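Local coordinates for phosphoribosylaminoimidazole-succinocarboxamide synthase (Pyrococcus horikoshii, PDB 4O86), which catalyses the ATP-dependent joining of L-aspartate to 5-amino-1-(5-phospho-D-ribosyl)imidazole-4-carboxylate, a step of de novo purine biosynthesis that yields SAICAR, at residues A[38-43]-A[211-216]; A[47-52]-A[191-196]. All blocks are in the same frame, centred on the assembly; numbering follows the deposited sequence.

Contact 1: A[38-43]-A[211-216]. With CDP (cytidine-5'-diphosphate), chain C; C5P (cytidine-5'-monophosphate), chain D; PO4 (phosphate ion), chain B.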
# COMPACT_ATOMS: atom_id res chain seq x y z
N LYS A 38 -7.27 14.25 -19.29
CA LYS A 38 -6.47 14.79 -20.39
C LYS A 38 -6.45 13.80 -21.56
O LYS A 38 -6.14 12.63 -21.37
CB LYS A 38 -5.04 15.09 -19.92
CG LYS A 38 -4.19 15.81 -20.96
CD LYS A 38 -2.86 16.26 -20.38
CE LYS A 38 -2.06 17.05 -21.41
NZ LYS A 38 -0.81 17.66 -20.85
N LYS A 39 -6.78 14.27 -22.76
CA LYS A 39 -6.86 13.39 -23.94
C LYS A 39 -6.29 14.06 -25.17
O LYS A 39 -6.46 15.26 -25.37
CB LYS A 39 -8.30 13.00 -24.25
CG LYS A 39 -9.00 12.09 -23.26
CD LYS A 39 -10.46 11.96 -23.65
CE LYS A 39 -11.31 11.41 -22.52
NZ LYS A 39 -12.76 11.71 -22.73
N ALA A 40 -5.62 13.27 -26.00
CA ALA A 40 -5.16 13.69 -27.33
C ALA A 40 -4.94 12.44 -28.18
O ALA A 40 -4.93 11.32 -27.66
CB ALA A 40 -3.88 14.51 -27.23
N ARG A 41 -4.79 12.63 -29.48
CA ARG A 41 -4.45 11.55 -30.40
C ARG A 41 -3.11 11.88 -31.05
O ARG A 41 -2.88 13.01 -31.46
CB ARG A 41 -5.50 11.39 -31.50
CG ARG A 41 -6.96 11.39 -31.04
CD ARG A 41 -7.90 11.12 -32.22
NE ARG A 41 -7.79 9.73 -32.70
CZ ARG A 41 -7.00 9.32 -33.68
NH1 ARG A 41 -6.22 10.17 -34.34
NH2 ARG A 41 -6.99 8.03 -34.02
N PHE A 42 -2.25 10.88 -31.15
CA PHE A 42 -0.96 11.05 -31.80
C PHE A 42 -0.77 10.03 -32.91
O PHE A 42 -0.62 8.84 -32.65
CB PHE A 42 0.17 10.95 -30.77
CG PHE A 42 0.16 12.05 -29.75
CD1 PHE A 42 0.80 13.27 -30.01
CD2 PHE A 42 -0.48 11.88 -28.53
CE1 PHE A 42 0.79 14.29 -29.07
CE2 PHE A 42 -0.49 12.90 -27.59
CZ PHE A 42 0.14 14.11 -27.86
N LYS A 43 -0.80 10.51 -34.15
CA LYS A 43 -0.65 9.65 -35.32
C LYS A 43 0.67 8.89 -35.23
O LYS A 43 1.73 9.49 -35.06
CB LYS A 43 -0.71 10.46 -36.62
CG LYS A 43 -0.46 9.66 -37.89
CD LYS A 43 -1.59 8.69 -38.17
CE LYS A 43 -1.26 7.76 -39.32
NZ LYS A 43 -2.41 6.85 -39.60
N ASP A 211 5.30 10.77 -19.98
CA ASP A 211 5.48 11.99 -19.18
C ASP A 211 5.56 13.26 -20.06
O ASP A 211 5.12 14.33 -19.66
CB ASP A 211 6.69 11.89 -18.25
CG ASP A 211 6.39 11.16 -16.94
OD1 ASP A 211 5.21 10.86 -16.65
OD2 ASP A 211 7.33 10.90 -16.18
N VAL A 212 6.13 13.11 -21.26
CA VAL A 212 6.13 14.15 -22.29
C VAL A 212 4.70 14.67 -22.59
O VAL A 212 4.47 15.87 -22.66
CB VAL A 212 6.85 13.65 -23.56
CG1 VAL A 212 6.63 14.58 -24.75
CG2 VAL A 212 8.35 13.47 -23.27
N PHE A 213 3.75 13.74 -22.72
CA PHE A 213 2.33 14.08 -22.83
C PHE A 213 1.72 14.55 -21.50
O PHE A 213 0.95 15.53 -21.48
CB PHE A 213 1.55 12.91 -23.42
CG PHE A 213 0.05 13.07 -23.36
CD1 PHE A 213 -0.60 14.13 -24.00
CD2 PHE A 213 -0.73 12.13 -22.68
CE1 PHE A 213 -1.98 14.26 -23.94
CE2 PHE A 213 -2.12 12.26 -22.63
CZ PHE A 213 -2.74 13.32 -23.26
N ARG A 214 2.04 13.86 -20.40
CA ARG A 214 1.48 14.23 -19.09
C ARG A 214 1.77 15.69 -18.70
O ARG A 214 0.87 16.41 -18.26
CB ARG A 214 1.96 13.30 -17.97
CG ARG A 214 1.28 11.94 -17.94
CD ARG A 214 1.95 11.04 -16.91
NE ARG A 214 1.52 9.65 -17.03
CZ ARG A 214 2.31 8.61 -17.30
NH1 ARG A 214 1.77 7.40 -17.38
NH2 ARG A 214 3.63 8.77 -17.47
N PHE A 215 3.03 16.12 -18.86
CA PHE A 215 3.46 17.43 -18.36
C PHE A 215 3.96 18.38 -19.45
O PHE A 215 4.69 19.33 -19.16
CB PHE A 215 4.51 17.26 -17.24
CG PHE A 215 4.10 16.31 -16.16
CD1 PHE A 215 3.06 16.63 -15.28
CD2 PHE A 215 4.72 15.07 -16.04
CE1 PHE A 215 2.67 15.74 -14.29
CE2 PHE A 215 4.32 14.17 -15.06
CZ PHE A 215 3.29 14.51 -14.18
N ASP A 216 3.56 18.11 -20.70
CA ASP A 216 3.85 18.99 -21.84
C ASP A 216 5.34 19.29 -21.99
O ASP A 216 5.76 20.45 -22.06
CB ASP A 216 3.03 20.28 -21.75
CG ASP A 216 1.53 20.04 -21.88
OD1 ASP A 216 1.12 18.96 -22.35
OD2 ASP A 216 0.76 20.95 -21.52
O3B CDP C . 0.27 8.74 -12.13
PB CDP C . 1.58 8.13 -12.55
O1B CDP C . 1.53 7.54 -13.94
O2B CDP C . 2.79 8.98 -12.25
O3A CDP C . 1.72 6.85 -11.57
PA CDP C . 3.11 6.21 -11.06
O1A CDP C . 2.81 5.24 -9.95
O2A CDP C . 4.12 7.30 -10.78
O5' CDP C . 3.60 5.39 -12.36
C5' CDP C . 4.46 4.26 -12.23
C4' CDP C . 4.72 3.67 -13.61
O4' CDP C . 3.62 2.85 -14.01
C3' CDP C . 4.83 4.76 -14.66
O3' CDP C . 5.84 4.40 -15.60
C2' CDP C . 3.50 4.79 -15.35
O2' CDP C . 3.72 5.13 -16.73
C1' CDP C . 2.98 3.37 -15.18
N1 CDP C . 1.53 3.29 -14.99
C2 CDP C . 0.72 2.72 -16.00
O2 CDP C . 1.24 2.30 -17.05
N3 CDP C . -0.62 2.62 -15.82
C4 CDP C . -1.20 3.07 -14.68
N4 CDP C . -2.53 2.97 -14.51
C5 CDP C . -0.42 3.63 -13.67
C6 CDP C . 0.96 3.73 -13.85
O3P C5P D . 1.97 7.08 -11.56
P C5P D . 3.07 6.22 -11.01
O1P C5P D . 4.39 6.92 -10.79
O2P C5P D . 2.64 5.39 -9.82
O5' C5P D . 3.37 5.19 -12.21
C5' C5P D . 4.49 4.30 -12.16
C4' C5P D . 4.73 3.70 -13.54
O4' C5P D . 3.63 2.86 -13.91
C3' C5P D . 4.82 4.78 -14.61
O3' C5P D . 5.83 4.42 -15.55
C2' C5P D . 3.49 4.77 -15.31
O2' C5P D . 3.71 5.07 -16.69
C1' C5P D . 3.00 3.34 -15.11
N1 C5P D . 1.54 3.23 -14.93
C2 C5P D . 0.74 2.70 -15.97
N3 C5P D . -0.60 2.59 -15.80
C4 C5P D . -1.18 2.97 -14.64
C5 C5P D . -0.41 3.49 -13.61
C6 C5P D . 0.97 3.61 -13.78
O2 C5P D . 1.27 2.34 -17.04
N4 C5P D . -2.51 2.86 -14.48
P PO4 B . -1.75 8.28 -16.37
O1 PO4 B . -3.10 7.93 -16.94
O2 PO4 B . -1.83 9.59 -15.61
O3 PO4 B . -1.26 7.16 -15.47
O4 PO4 B . -0.79 8.44 -17.51

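Contact 2: A[47-52]-A[191-196]. With CDP (cytidine-5'-diphosphate), chain C; C5P (cytidine-5'-monophosphate), chain D.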
# COMPACT_ATOMS: atom_id res chain seq x y z
N TRP A 47 1.35 2.35 -33.56
CA TRP A 47 2.42 1.62 -34.24
C TRP A 47 3.65 1.47 -33.39
O TRP A 47 4.18 0.37 -33.25
CB TRP A 47 2.78 2.30 -35.56
CG TRP A 47 3.63 1.43 -36.46
CD1 TRP A 47 3.19 0.53 -37.43
CD2 TRP A 47 5.10 1.35 -36.50
NE1 TRP A 47 4.25 -0.09 -38.06
CE2 TRP A 47 5.43 0.36 -37.54
CE3 TRP A 47 6.14 1.97 -35.80
CZ2 TRP A 47 6.75 0.03 -37.85
CZ3 TRP A 47 7.46 1.62 -36.13
CH2 TRP A 47 7.75 0.68 -37.13
N LEU A 48 4.12 2.58 -32.83
CA LEU A 48 5.32 2.58 -31.99
C LEU A 48 5.17 1.68 -30.76
O LEU A 48 6.03 0.83 -30.50
CB LEU A 48 5.72 4.00 -31.58
CG LEU A 48 6.29 4.86 -32.72
CD1 LEU A 48 6.06 6.35 -32.46
CD2 LEU A 48 7.77 4.58 -32.98
N ASN A 49 4.07 1.85 -30.02
CA ASN A 49 3.78 1.05 -28.84
C ASN A 49 3.71 -0.46 -29.13
O ASN A 49 4.25 -1.27 -28.36
CB ASN A 49 2.50 1.54 -28.15
CG ASN A 49 2.70 2.86 -27.42
OD1 ASN A 49 3.82 3.36 -27.30
ND2 ASN A 49 1.62 3.43 -26.93
N ALA A 50 3.07 -0.81 -30.25
CA ALA A 50 3.00 -2.21 -30.71
C ALA A 50 4.39 -2.79 -30.97
O ALA A 50 4.71 -3.87 -30.48
CB ALA A 50 2.14 -2.33 -31.96
N GLN A 51 5.20 -2.06 -31.73
CA GLN A 51 6.52 -2.53 -32.13
C GLN A 51 7.41 -2.70 -30.92
O GLN A 51 8.12 -3.70 -30.79
CB GLN A 51 7.18 -1.54 -33.10
CG GLN A 51 6.47 -1.38 -34.43
CD GLN A 51 6.36 -2.69 -35.19
OE1 GLN A 51 7.36 -3.37 -35.42
NE2 GLN A 51 5.15 -3.05 -35.57
N LEU A 52 7.39 -1.71 -30.04
CA LEU A 52 8.22 -1.74 -28.86
C LEU A 52 7.81 -2.87 -27.90
O LEU A 52 8.67 -3.48 -27.26
CB LEU A 52 8.23 -0.38 -28.17
CG LEU A 52 8.95 0.69 -29.02
CD1 LEU A 52 8.71 2.08 -28.45
CD2 LEU A 52 10.44 0.41 -29.14
N GLU A 191 0.95 -4.85 -22.17
CA GLU A 191 1.89 -4.17 -23.05
C GLU A 191 3.13 -3.75 -22.30
O GLU A 191 3.11 -3.65 -21.07
CB GLU A 191 1.24 -2.93 -23.71
CG GLU A 191 1.03 -1.74 -22.76
CD GLU A 191 0.47 -0.49 -23.44
OE1 GLU A 191 1.17 0.13 -24.24
OE2 GLU A 191 -0.67 -0.10 -23.15
N ILE A 192 4.21 -3.51 -23.04
CA ILE A 192 5.38 -2.83 -22.50
C ILE A 192 5.80 -1.78 -23.52
O ILE A 192 6.35 -2.10 -24.57
CB ILE A 192 6.56 -3.78 -22.19
CG1 ILE A 192 6.13 -4.94 -21.29
CG2 ILE A 192 7.69 -3.00 -21.52
CD1 ILE A 192 7.23 -5.96 -21.02
N SER A 193 5.53 -0.51 -23.20
CA SER A 193 5.75 0.57 -24.13
C SER A 193 6.16 1.85 -23.38
O SER A 193 6.19 1.86 -22.14
CB SER A 193 4.47 0.78 -24.95
OG SER A 193 3.44 1.29 -24.13
N PRO A 194 6.48 2.94 -24.13
CA PRO A 194 6.71 4.24 -23.47
C PRO A 194 5.46 4.80 -22.78
O PRO A 194 5.58 5.76 -22.01
CB PRO A 194 7.13 5.15 -24.64
CG PRO A 194 7.60 4.21 -25.71
CD PRO A 194 6.69 3.03 -25.59
N ASP A 195 4.29 4.22 -23.05
CA ASP A 195 3.07 4.49 -22.28
C ASP A 195 3.13 3.94 -20.86
O ASP A 195 2.61 4.54 -19.92
CB ASP A 195 1.83 3.88 -22.97
CG ASP A 195 1.17 4.84 -23.96
OD1 ASP A 195 -0.01 4.62 -24.29
OD2 ASP A 195 1.82 5.82 -24.39
N THR A 196 3.78 2.78 -20.70
CA THR A 196 3.71 2.04 -19.43
C THR A 196 5.05 1.97 -18.68
O THR A 196 5.17 1.25 -17.69
CB THR A 196 3.08 0.64 -19.63
OG1 THR A 196 3.82 -0.08 -20.62
CG2 THR A 196 1.63 0.76 -20.10
O3B CDP C . 0.27 8.74 -12.13
PB CDP C . 1.58 8.13 -12.55
O1B CDP C . 1.53 7.54 -13.94
O2B CDP C . 2.79 8.98 -12.25
O3A CDP C . 1.72 6.85 -11.57
PA CDP C . 3.11 6.21 -11.06
O1A CDP C . 2.81 5.24 -9.95
O2A CDP C . 4.12 7.30 -10.78
O5' CDP C . 3.60 5.39 -12.36
C5' CDP C . 4.46 4.26 -12.23
C4' CDP C . 4.72 3.67 -13.61
O4' CDP C . 3.62 2.85 -14.01
C3' CDP C . 4.83 4.76 -14.66
O3' CDP C . 5.84 4.40 -15.60
C2' CDP C . 3.50 4.79 -15.35
O2' CDP C . 3.72 5.13 -16.73
C1' CDP C . 2.98 3.37 -15.18
N1 CDP C . 1.53 3.29 -14.99
C2 CDP C . 0.72 2.72 -16.00
O2 CDP C . 1.24 2.30 -17.05
N3 CDP C . -0.62 2.62 -15.82
C4 CDP C . -1.20 3.07 -14.68
N4 CDP C . -2.53 2.97 -14.51
C5 CDP C . -0.42 3.63 -13.67
C6 CDP C . 0.96 3.73 -13.85
O3P C5P D . 1.97 7.08 -11.56
P C5P D . 3.07 6.22 -11.01
O1P C5P D . 4.39 6.92 -10.79
O2P C5P D . 2.64 5.39 -9.82
O5' C5P D . 3.37 5.19 -12.21
C5' C5P D . 4.49 4.30 -12.16
C4' C5P D . 4.73 3.70 -13.54
O4' C5P D . 3.63 2.86 -13.91
C3' C5P D . 4.82 4.78 -14.61
O3' C5P D . 5.83 4.42 -15.55
C2' C5P D . 3.49 4.77 -15.31
O2' C5P D . 3.71 5.07 -16.69
C1' C5P D . 3.00 3.34 -15.11
N1 C5P D . 1.54 3.23 -14.93
C2 C5P D . 0.74 2.70 -15.97
N3 C5P D . -0.60 2.59 -15.80
C4 C5P D . -1.18 2.97 -14.64
C5 C5P D . -0.41 3.49 -13.61
C6 C5P D . 0.97 3.61 -13.78
O2 C5P D . 1.27 2.34 -17.04
N4 C5P D . -2.51 2.86 -14.48

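Contact 1: A[38-43]-A[211-216]
Phe213 runs alongside the aliphatic chain of Lys38 in the opposite direction, its CZ 3.7 Å from Lys38 CG, and so packs the short helix 211-214 onto strand 38-41, the second strand of a two-stranded antiparallel hairpin. With CG anti to the backbone N (chi1 -173°) and an extended chain beyond, Lys38 carries its ammonium past the ring to the turn. There Lys38 NZ donates to Phe213 O at 2.8 Å, nearly in line with the carbonyl. It also donates, weakly, to Arg214 O. A salt bridge of 2.8 Å joins Lys38 NZ to Asp216 OD1. A methionine in place of Lys38 would probably leave the Asp216 carboxylate without its countercharge and Phe213 O without this donor. Phe42 adds an offset edge-to-face pair, turning its edge toward the face of Phe213 with the planes at 78°; Leu220 of helix 220-232 touches both rings. Arg214 leaves the helix on another side. Its NE and NH1 both donate to O4 of the phosphate ion, NH1 also reaches the ribose O2' shared in position by the overlapping CDP and C5P, and Arg214 NH2 bonds Asp211 OD1 at 2.7 Å, from above the carboxylate plane.

Contact 2: A[47-52]-A[191-196]
Asn49 of helix 45-62 presses into the bend of the loop 191-196, mostly by van der Waals packing. Asn49 OD1 lies against two carbons, Pro194 CD at 3.4 Å and Ser193 CB at 3.5 Å, and finds no hydrogen-bond partner despite its burial. Leu52 sets CD1 against CD and CG of Pro194, both 3.6 Å away, crossing it at about a right angle. Among polar groups, the other branch of the amide, Asn49 ND2, stands 3.3 Å from Asp195 OD1, the amide and carboxylate planes 70° apart. OD1 of Asp195 forms a salt bridge to Lys45, and OD2 a hydrogen bond to Tyr224. Within the loop, Ser193 OG sits between its backbone N and carbonyl carbon (chi1 68°), where it can donate to Glu191 OE1 at 2.6 Å and accept from Asp195 N at 3.2 Å. The backbone adds Thr196 N to Ser193 O, and Ser193 N donates to Thr196 OG1. Glu191 OE2 is paired with Lys13, and its side chain is about 5 Å from magnesium and ADP. The loop, with its ST turn at Ser193, runs from the ADP-and-magnesium site, beside Glu191, to the site of the cytidine nucleotides, where Thr196 touches the base oxygen O2.

Overall arrangement
From the N terminus, the chain passes through the hairpin of strands 30-33 and 38-41, which supplies the first side of contact 1, and at once enters helix 45-62, the first side of contact 2. After most of the fold's strands, the loop between strands 186-188 and 197-201 returns to that helix and closes contact 2. The chain then reaches helix 211-214, which closes contact 1, so the loops nest, with contact 2 the inner one. Their centres are about 15 Å apart. Contact 1 ties the hairpin to the C-terminal helices; contact 2 ties helix 45-62 to the large sheet. The two converge at the cytidine nucleotides, where Arg214 NH1 packs against Asp195 O.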